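Local coordinates for aerobactin synthase IucC (Klebsiella pneumoniae, PDB 6CN7), which probably catalyses the ATP-dependent joining of a second N-acetyl-N-hydroxylysine to N-citryl-N-acetyl-N-hydroxylysine, the step that completes the siderophore aerobactin, at residues Ala202-Val207 with Gly248-Leu253; Val320-Pro325 with Arg439-Asp444; Pro382-Tyr387 with Pro496-Leu501. The protein carries 5 engineered substitutions. All blocks are in the same frame, centred on the assembly; numbering follows the deposited sequence.

Interaction 1: residues Ala202-Val207 with Gly248-Leu253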
loop_
_atom_site.group_PDB
_atom_site.type_symbol
_atom_site.label_atom_id
_atom_site.label_comp_id
_atom_site.label_asym_id
_atom_site.label_seq_id
_atom_site.Cartn_x
_atom_site.Cartn_y
_atom_site.Cartn_z
ATOM N N ALA A 202 -2.816 -26.463 13.873
ATOM C CA ALA A 202 -1.950 -27.514 13.348
ATOM C C ALA A 202 -1.273 -27.069 12.059
ATOM O O ALA A 202 -0.070 -27.288 11.876
ATOM C CB ALA A 202 -2.755 -28.792 13.119
ATOM N N ARG A 203 -2.031 -26.448 11.153
ATOM C CA ARG A 203 -1.429 -25.870 9.958
ATOM C C ARG A 203 -0.372 -24.840 10.332
ATOM O O ARG A 203 0.698 -24.779 9.712
ATOM C CB ARG A 203 -2.515 -25.243 9.084
ATOM C CG ARG A 203 -2.036 -24.767 7.720
ATOM C CD ARG A 203 -3.212 -24.475 6.796
ATOM N NE ARG A 203 -3.991 -23.317 7.231
ATOM C CZ ARG A 203 -3.775 -22.069 6.828
ATOM N NH1 ARG A 203 -2.797 -21.795 5.974
ATOM N NH2 ARG A 203 -4.542 -21.084 7.280
ATOM N N PHE A 204 -0.650 -24.028 11.354
ATOM C CA PHE A 204 0.323 -23.042 11.813
ATOM C C PHE A 204 1.588 -23.714 12.332
ATOM O O PHE A 204 2.704 -23.266 12.042
ATOM C CB PHE A 204 -0.309 -22.165 12.895
ATOM C CG PHE A 204 0.634 -21.170 13.505
ATOM C CD1 PHE A 204 0.930 -19.984 12.854
ATOM C CD2 PHE A 204 1.212 -21.411 14.741
ATOM C CE1 PHE A 204 1.792 -19.062 13.419
ATOM C CE2 PHE A 204 2.075 -20.493 15.311
ATOM C CZ PHE A 204 2.363 -19.318 14.648
ATOM N N ASN A 205 1.430 -24.809 13.051
ATOM C CA ASN A 205 2.574 -25.512 13.578
ATOM C C ASN A 205 3.371 -26.182 12.498
ATOM O O ASN A 205 4.566 -26.195 12.517
ATOM C CB ASN A 205 2.155 -26.464 14.658
ATOM C CG ASN A 205 2.842 -26.171 15.974
ATOM O OD1 ASN A 205 2.356 -25.408 16.792
ATOM N ND2 ASN A 205 4.005 -26.768 16.166
ATOM N N GLN A 206 2.706 -26.677 11.507
ATOM C CA GLN A 206 3.412 -27.301 10.393
ATOM C C GLN A 206 4.342 -26.303 9.713
ATOM O O GLN A 206 5.527 -26.583 9.500
ATOM C CB GLN A 206 2.407 -27.875 9.391
ATOM C CG GLN A 206 3.043 -28.592 8.206
ATOM C CD GLN A 206 3.768 -29.863 8.611
ATOM O OE1 GLN A 206 3.210 -30.718 9.299
ATOM N NE2 GLN A 206 5.021 -29.991 8.188
ATOM N N VAL A 207 3.818 -25.125 9.365
ATOM C CA VAL A 207 4.660 -24.078 8.793
ATOM C C VAL A 207 5.729 -23.659 9.793
ATOM O O VAL A 207 6.871 -23.364 9.421
ATOM C CB VAL A 207 3.797 -22.880 8.354
ATOM C CG1 VAL A 207 4.666 -21.776 7.757
ATOM C CG2 VAL A 207 2.734 -23.322 7.357
ATOM N N GLY A 248 2.536 -16.128 7.322
ATOM C CA GLY A 248 1.328 -16.021 6.532
ATOM C C GLY A 248 0.115 -15.775 7.410
ATOM O O GLY A 248 0.215 -15.496 8.608
ATOM N N GLU A 249 -1.052 -15.887 6.786
ATOM C CA GLU A 249 -2.316 -15.659 7.469
ATOM C C GLU A 249 -2.864 -16.977 7.997
ATOM O O GLU A 249 -2.857 -17.990 7.289
ATOM C CB GLU A 249 -3.323 -15.001 6.525
ATOM C CG GLU A 249 -2.899 -13.623 6.045
ATOM C CD GLU A 249 -3.940 -12.969 5.160
ATOM O OE1 GLU A 249 -4.898 -13.663 4.754
ATOM O OE2 GLU A 249 -3.805 -11.758 4.876
ATOM N N PHE A 250 -3.330 -16.962 9.244
ATOM C CA PHE A 250 -3.887 -18.147 9.878
ATOM C C PHE A 250 -5.015 -17.736 10.811
ATOM O O PHE A 250 -5.064 -16.604 11.298
ATOM C CB PHE A 250 -2.842 -18.922 10.693
ATOM C CG PHE A 250 -1.683 -19.433 9.890
ATOM C CD1 PHE A 250 -1.779 -20.622 9.185
ATOM C CD2 PHE A 250 -0.486 -18.740 9.863
ATOM C CE1 PHE A 250 -0.706 -21.099 8.456
ATOM C CE2 PHE A 250 0.589 -19.211 9.136
ATOM C CZ PHE A 250 0.479 -20.393 8.432
ATOM N N GLY A 251 -5.917 -18.676 11.058
ATOM C CA GLY A 251 -6.816 -18.591 12.187
ATOM C C GLY A 251 -8.172 -18.005 11.856
ATOM O O GLY A 251 -8.647 -18.014 10.717
ATOM N N ASP A 252 -8.802 -17.470 12.898
ATOM C CA ASP A 252 -10.179 -17.014 12.836
ATOM C C ASP A 252 -10.287 -15.694 12.080
ATOM O O ASP A 252 -9.295 -15.024 11.783
ATOM C CB ASP A 252 -10.744 -16.853 14.247
ATOM C CG ASP A 252 -10.876 -18.177 14.972
ATOM O OD1 ASP A 252 -10.985 -19.218 14.290
ATOM O OD2 ASP A 252 -10.864 -18.177 16.220
ATOM N N LEU A 253 -11.529 -15.324 11.777
ATOM C CA LEU A 253 -11.839 -14.071 11.109
ATOM C C LEU A 253 -12.149 -13.001 12.145
ATOM O O LEU A 253 -12.860 -13.254 13.122
ATOM C CB LEU A 253 -13.030 -14.254 10.167
ATOM C CG LEU A 253 -12.826 -15.200 8.983
ATOM C CD1 LEU A 253 -14.135 -15.410 8.231
ATOM C CD2 LEU A 253 -11.758 -14.661 8.044
#
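R203 NH2 is the polar focus of this contact. It approaches the backbone carbonyl of E249, 3.5 Å from E249 O, and forms a salt bridge with OE1 of E200, one turn earlier in its own helix, an oxygen that also accepts a hydrogen bond from G251 N at the corner the chain turns after F250. NH1 of R167 also stands close to R203 NH2, and the negative charge of E200 would be expected to temper that crowding of positive groups.

The arginine chain runs extended to CD and then bends (chi3 68°), which brings its flat end obliquely against the F250 ring, R203 NH1 3.3 Å from F250 CE1. F250 CD1 sits 3.3 Å above the guanidinium plane. The two planes are 42° apart, so this is a tilted approach and not a parallel stack. Closer to the helix, R203 CG adds an apolar touch, 4.0 Å from F250 CE1.

F250 has the largest share of the contact. F204 presents its edge to one face of the F250 ring in a T-shaped pair, with ring centroids 5.4 Å apart and planes at 84°; F204 CD1 comes to 3.5 Å from F250 CD2. F204 CA lies over that face too, 4.2 Å from the ring centroid, in a CH-pi contact. At the ring's edge, V207 CG2 reaches F250 CZ at 3.8 Å. A large flat residue suits this place because one ring can meet the helix backbone, an aromatic edge, a branched methyl and an arginine.

Helix 198-210 is thus joined to the strand that carries F250 through an aromatic centre with a charged group at its exposed side, where the salt bridge probably steadies the arginine while the ring contacts supply the packing.

Interaction 2: residues Val320-Pro325 with Arg439-Asp444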
loop_
_atom_site.group_PDB
_atom_site.type_symbol
_atom_site.label_atom_id
_atom_site.label_comp_id
_atom_site.label_asym_id
_atom_site.label_seq_id
_atom_site.Cartn_x
_atom_site.Cartn_y
_atom_site.Cartn_z
ATOM N N VAL A 320 -17.744 -1.652 35.508
ATOM C CA VAL A 320 -16.810 -2.742 35.258
ATOM C C VAL A 320 -15.573 -2.184 34.571
ATOM O O VAL A 320 -15.672 -1.312 33.701
ATOM C CB VAL A 320 -17.454 -3.848 34.397
ATOM C CG1 VAL A 320 -16.434 -4.936 34.051
ATOM C CG2 VAL A 320 -18.656 -4.450 35.110
ATOM N N ILE A 321 -14.410 -2.696 34.962
ATOM C CA ILE A 321 -13.133 -2.339 34.357
ATOM C C ILE A 321 -12.673 -3.530 33.526
ATOM O O ILE A 321 -12.262 -4.560 34.076
ATOM C CB ILE A 321 -12.089 -1.968 35.421
ATOM C CG1 ILE A 321 -12.513 -0.701 36.174
ATOM C CG2 ILE A 321 -10.710 -1.788 34.792
ATOM C CD1 ILE A 321 -12.560 0.558 35.323
ATOM N N LEU A 322 -12.738 -3.396 32.205
ATOM C CA LEU A 322 -12.218 -4.424 31.315
ATOM C C LEU A 322 -10.698 -4.331 31.274
ATOM O O LEU A 322 -10.139 -3.259 31.019
ATOM C CB LEU A 322 -12.812 -4.268 29.915
ATOM C CG LEU A 322 -14.332 -4.458 29.839
ATOM C CD1 LEU A 322 -14.860 -4.125 28.456
ATOM C CD2 LEU A 322 -14.723 -5.876 30.223
ATOM N N GLY A 323 -10.031 -5.456 31.529
ATOM C CA GLY A 323 -8.599 -5.470 31.723
ATOM C C GLY A 323 -7.815 -5.832 30.469
ATOM O O GLY A 323 -8.352 -6.302 29.470
ATOM N N GLU A 324 -6.504 -5.589 30.550
ATOM C CA GLU A 324 -5.541 -5.964 29.516
ATOM C C GLU A 324 -4.608 -7.019 30.100
ATOM O O GLU A 324 -3.558 -6.683 30.670
ATOM C CB GLU A 324 -4.751 -4.746 29.035
ATOM C CG GLU A 324 -5.591 -3.728 28.283
ATOM C CD GLU A 324 -4.777 -2.548 27.786
ATOM O OE1 GLU A 324 -3.574 -2.471 28.123
ATOM O OE2 GLU A 324 -5.341 -1.703 27.058
ATOM N N PRO A 325 -4.942 -8.309 29.996
ATOM C CA PRO A 325 -4.115 -9.327 30.664
ATOM C C PRO A 325 -2.765 -9.557 30.009
ATOM O O PRO A 325 -1.829 -9.979 30.700
ATOM C CB PRO A 325 -4.991 -10.585 30.602
ATOM C CG PRO A 325 -5.908 -10.353 29.448
ATOM C CD PRO A 325 -6.168 -8.880 29.417
ATOM N N ARG A 439 -25.370 -1.407 33.744
ATOM C CA ARG A 439 -24.133 -0.879 34.297
ATOM C C ARG A 439 -23.233 -0.478 33.138
ATOM O O ARG A 439 -23.513 -0.781 31.975
ATOM C CB ARG A 439 -23.451 -1.899 35.211
ATOM C CG ARG A 439 -23.199 -3.257 34.574
ATOM C CD ARG A 439 -22.872 -4.272 35.650
ATOM N NE ARG A 439 -22.405 -5.550 35.120
ATOM C CZ ARG A 439 -23.198 -6.562 34.788
ATOM N NH1 ARG A 439 -24.515 -6.456 34.918
ATOM N NH2 ARG A 439 -22.674 -7.686 34.321
ATOM N N VAL A 440 -22.151 0.217 33.467
ATOM C CA VAL A 440 -21.217 0.713 32.463
ATOM C C VAL A 440 -19.980 -0.172 32.455
ATOM O O VAL A 440 -19.578 -0.730 33.482
ATOM C CB VAL A 440 -20.844 2.189 32.717
ATOM C CG1 VAL A 440 -19.958 2.334 33.953
ATOM C CG2 VAL A 440 -20.173 2.782 31.495
ATOM N N LEU A 441 -19.379 -0.317 31.275
ATOM C CA LEU A 441 -18.134 -1.051 31.097
ATOM C C LEU A 441 -17.105 -0.106 30.496
ATOM O O LEU A 441 -17.347 0.488 29.439
ATOM C CB LEU A 441 -18.328 -2.272 30.194
ATOM C CG LEU A 441 -18.985 -3.516 30.802
ATOM C CD1 LEU A 441 -20.454 -3.287 31.101
ATOM C CD2 LEU A 441 -18.814 -4.698 29.872
ATOM N N LEU A 442 -15.969 0.037 31.171
ATOM C CA LEU A 442 -14.889 0.904 30.724
ATOM C C LEU A 442 -13.712 0.048 30.279
ATOM O O LEU A 442 -13.429 -0.992 30.883
ATOM C CB LEU A 442 -14.462 1.856 31.842
ATOM C CG LEU A 442 -15.619 2.588 32.527
ATOM C CD1 LEU A 442 -15.126 3.328 33.755
ATOM C CD2 LEU A 442 -16.307 3.541 31.562
ATOM N N LYS A 443 -13.032 0.486 29.218
ATOM C CA LYS A 443 -11.985 -0.327 28.606
ATOM C C LYS A 443 -10.724 0.438 28.222
ATOM O O LYS A 443 -9.652 -0.175 28.197
ATOM C CB LYS A 443 -12.531 -1.032 27.358
ATOM C CG LYS A 443 -13.211 -0.100 26.357
ATOM C CD LYS A 443 -13.819 -0.864 25.186
ATOM C CE LYS A 443 -15.008 -1.710 25.620
ATOM N NZ LYS A 443 -15.737 -2.313 24.468
ATOM N N ASP A 444 -10.792 1.736 27.931
ATOM C CA ASP A 444 -9.651 2.482 27.409
ATOM C C ASP A 444 -9.017 3.322 28.513
ATOM O O ASP A 444 -9.584 4.329 28.949
ATOM C CB ASP A 444 -10.072 3.353 26.228
ATOM C CG ASP A 444 -10.264 2.546 24.958
ATOM O OD1 ASP A 444 -9.390 1.712 24.654
ATOM O OD2 ASP A 444 -11.290 2.726 24.267
#
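V320 and L441 lie abreast as neighbours in a parallel pair of strands, with I321 and L442 next in step. V320 uses both of its backbone polar groups on the residues flanking L441: V320 N donates to V440 O at 2.9 Å, and V320 O receives L442 N, also at 2.9 Å, in a nearly straight bond (175° at the hydrogen). The pairing runs one residue beyond the short strand, where L322 N donates to L442 O at 2.8 Å.

These bonds bring together the tightly packed part of the contact. On one face, V320 CB meets L441 CG at 3.9 Å. On the other, I321 and L442 touch through their CD1 atoms, 4.1 Å apart, and both rest on F308 of helix 291-310. Beta-branched valine and isoleucine favour the extended backbone here, and the leucines fill the faces with flexible apolar bulk. L322 lies alongside K443, pointing the same way, so that L322 CD1 is 3.7 Å from K443 CE: the lysine lends its hydrocarbon chain to the packing while its NZ makes a weak hydrogen bond to T429.

The ends are looser and more polar: R439, K443 and D444 are partly exposed, whereas V320, I321, L322, L441 and L442 are buried. V320 CG2 lies at the edge of the R439 guanidinium, near its plane, 3.9 Å from R439 NE, and that group's salt bridge is to E365. Beyond L322 the chains part. E324 and D444 stay separate, yet both face R354, which forms a salt bridge with D444 and a long, weak ion pair with E324.

The whole is a two-residue edge strand laid parallel against strand 436-442, which pairs antiparallel with 428-433 on its other side, completing one border of a four-stranded mixed sheet.

Interaction 3: residues Pro382-Tyr387 with Pro496-Leu501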
loop_
_atom_site.group_PDB
_atom_site.type_symbol
_atom_site.label_atom_id
_atom_site.label_comp_id
_atom_site.label_asym_id
_atom_site.label_seq_id
_atom_site.Cartn_x
_atom_site.Cartn_y
_atom_site.Cartn_z
ATOM N N PRO A 382 -35.396 8.393 17.140
ATOM C CA PRO A 382 -34.179 8.085 17.904
ATOM C C PRO A 382 -34.191 6.662 18.443
ATOM O O PRO A 382 -35.224 6.147 18.874
ATOM C CB PRO A 382 -34.199 9.114 19.039
ATOM C CG PRO A 382 -35.084 10.203 18.563
ATOM C CD PRO A 382 -36.111 9.553 17.697
ATOM N N LEU A 383 -33.016 6.028 18.420
ATOM C CA LEU A 383 -32.881 4.700 19.009
ATOM C C LEU A 383 -33.083 4.734 20.516
ATOM O O LEU A 383 -33.569 3.758 21.101
ATOM C CB LEU A 383 -31.510 4.112 18.678
ATOM C CG LEU A 383 -31.414 3.335 17.363
ATOM C CD1 LEU A 383 -31.743 4.217 16.165
ATOM C CD2 LEU A 383 -30.028 2.728 17.224
ATOM N N ILE A 384 -32.714 5.842 21.161
ATOM C CA ILE A 384 -32.910 5.962 22.601
ATOM C C ILE A 384 -34.390 5.887 22.944
ATOM O O ILE A 384 -34.765 5.376 24.007
ATOM C CB ILE A 384 -32.262 7.263 23.115
ATOM C CG1 ILE A 384 -32.383 7.349 24.639
ATOM C CG2 ILE A 384 -32.882 8.482 22.423
ATOM C CD1 ILE A 384 -31.388 8.308 25.275
ATOM N N GLY A 385 -35.255 6.385 22.058
ATOM C CA GLY A 385 -36.685 6.224 22.259
ATOM C C GLY A 385 -37.139 4.785 22.138
ATOM O O GLY A 385 -38.089 4.373 22.809
ATOM N N ALA A 386 -36.476 4.001 21.286
ATOM C CA ALA A 386 -36.793 2.581 21.190
ATOM C C ALA A 386 -36.451 1.857 22.485
ATOM O O ALA A 386 -37.245 1.049 22.978
ATOM C CB ALA A 386 -36.052 1.953 20.011
ATOM N N TYR A 387 -35.274 2.136 23.051
ATOM C CA TYR A 387 -34.921 1.546 24.337
ATOM C C TYR A 387 -35.926 1.934 25.412
ATOM O O TYR A 387 -36.334 1.096 26.224
ATOM C CB TYR A 387 -33.512 1.979 24.748
ATOM C CG TYR A 387 -32.408 1.386 23.903
ATOM C CD1 TYR A 387 -32.217 0.012 23.842
ATOM C CD2 TYR A 387 -31.546 2.199 23.184
ATOM C CE1 TYR A 387 -31.208 -0.537 23.077
ATOM C CE2 TYR A 387 -30.531 1.661 22.416
ATOM C CZ TYR A 387 -30.368 0.292 22.366
ATOM O OH TYR A 387 -29.361 -0.252 21.603
ATOM N N PRO A 496 -30.825 16.675 22.282
ATOM C CA PRO A 496 -31.771 17.096 21.234
ATOM C C PRO A 496 -32.746 16.003 20.841
ATOM O O PRO A 496 -33.904 16.301 20.519
ATOM C CB PRO A 496 -30.856 17.481 20.064
ATOM C CG PRO A 496 -29.525 17.737 20.680
ATOM C CD PRO A 496 -29.430 16.773 21.817
ATOM N N LEU A 497 -32.309 14.744 20.845
ATOM C CA LEU A 497 -33.214 13.647 20.520
ATOM C C LEU A 497 -34.255 13.454 21.615
ATOM O O LEU A 497 -35.423 13.168 21.326
ATOM C CB LEU A 497 -32.411 12.367 20.293
ATOM C CG LEU A 497 -31.328 12.477 19.215
ATOM C CD1 LEU A 497 -30.537 11.182 19.103
ATOM C CD2 LEU A 497 -31.931 12.849 17.867
ATOM N N MET A 498 -33.853 13.614 22.880
ATOM C CA MET A 498 -34.820 13.573 23.972
ATOM C C MET A 498 -35.818 14.717 23.862
ATOM O O MET A 498 -37.016 14.531 24.109
ATOM C CB MET A 498 -34.098 13.629 25.320
ATOM C CG MET A 498 -33.518 12.307 25.776
ATOM S SD MET A 498 -34.806 11.068 26.029
ATOM C CE MET A 498 -34.511 10.070 24.598
ATOM N N ALA A 499 -35.342 15.913 23.505
ATOM C CA ALA A 499 -36.247 17.040 23.310
ATOM C C ALA A 499 -37.325 16.708 22.291
ATOM O O ALA A 499 -38.454 17.199 22.396
ATOM C CB ALA A 499 -35.461 18.274 22.868
ATOM N N ARG A 500 -37.001 15.870 21.309
ATOM C CA ARG A 500 -37.978 15.413 20.332
ATOM C C ARG A 500 -38.925 14.364 20.897
ATOM O O ARG A 500 -39.950 14.078 20.270
ATOM C CB ARG A 500 -37.252 14.846 19.113
ATOM C CG ARG A 500 -38.028 14.952 17.821
ATOM C CD ARG A 500 -37.415 14.067 16.758
ATOM N NE ARG A 500 -36.021 14.411 16.492
ATOM C CZ ARG A 500 -35.169 13.619 15.851
ATOM N NH1 ARG A 500 -35.562 12.429 15.417
ATOM N NH2 ARG A 500 -33.918 14.012 15.647
ATOM N N LEU A 501 -38.609 13.785 22.057
ATOM C CA LEU A 501 -39.454 12.783 22.697
ATOM C C LEU A 501 -40.120 13.313 23.963
ATOM O O LEU A 501 -40.496 12.524 24.837
ATOM C CB LEU A 501 -38.636 11.531 23.014
ATOM C CG LEU A 501 -38.031 10.795 21.814
ATOM C CD1 LEU A 501 -37.111 9.691 22.285
ATOM C CD2 LEU A 501 -39.113 10.226 20.911
#
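P382 lies against L497 at the start of helix 383-391, the two side chains running in opposite senses, and the proline ring can be followed atom by atom. P382 CB rests 3.9 Å from L497 CB. The next atom, P382 CG, touches L497 CB at 3.8 Å and also lies over a face of the R500 guanidinium. P382 CD, where the ring closes back to the backbone, has R500 NH1 as its neighbour at 3.7 Å. One small rigid ring thus meets a leucine on its CB side and a charged group on its CD side. Proline suits this position, just before the helix, because its missing N-H costs no helix bond there and its ring offers a firm apolar surface.

The arginine approaches the proline through the flat of its guanidinium, so its in-plane N-H groups are not aimed at the ring; R500 also touches C376 and N380.

Further along, L501 reaches back toward the first helix. Its CG is anti to the carbonyl carbon (chi1 -62°), and this, with an extended chi2, brings L501 CD1 to 3.5 Å from G385 CA. Glycine fits here because it lets the leucine methyl lie directly against the helix backbone. The same L501 CD1 is 4.3 Å from P382 CG, joining the two patches.

M498 turns its methyl end toward I384, but the methyl is modelled too close to I384 CG2 for the detail to be trusted. Both residues also meet helix 395-417, I384 on W398 and M498 on L399.

Close fit and the hydrophobic effect therefore join the first turn of helix 383-391 to the C-terminal part of helix 475-499, and the arginine extends this apolar surface to the exposed side without a directional bond to the other segment.

In the fold
The three contacts follow the chain from its periphery inward and out again. Interaction 1 lies about 32 Å from the chain centre, interaction 2 about 14 Å and interaction 3 about 21 Å. Interaction 1 closes before the others open; its centre is about 30 Å from that of interaction 2 and 47 Å from that of interaction 3. Strand 350-355 belongs to the same branched sheet as strand 244-250 and, through R354 and E355, meets the segments of interaction 2. Interactions 2 and 3 alternate along the sequence, with nearest atoms about 12 Å apart, and each brings in a segment of the FhuF-like range. The second chain of the assembly touches none of the three.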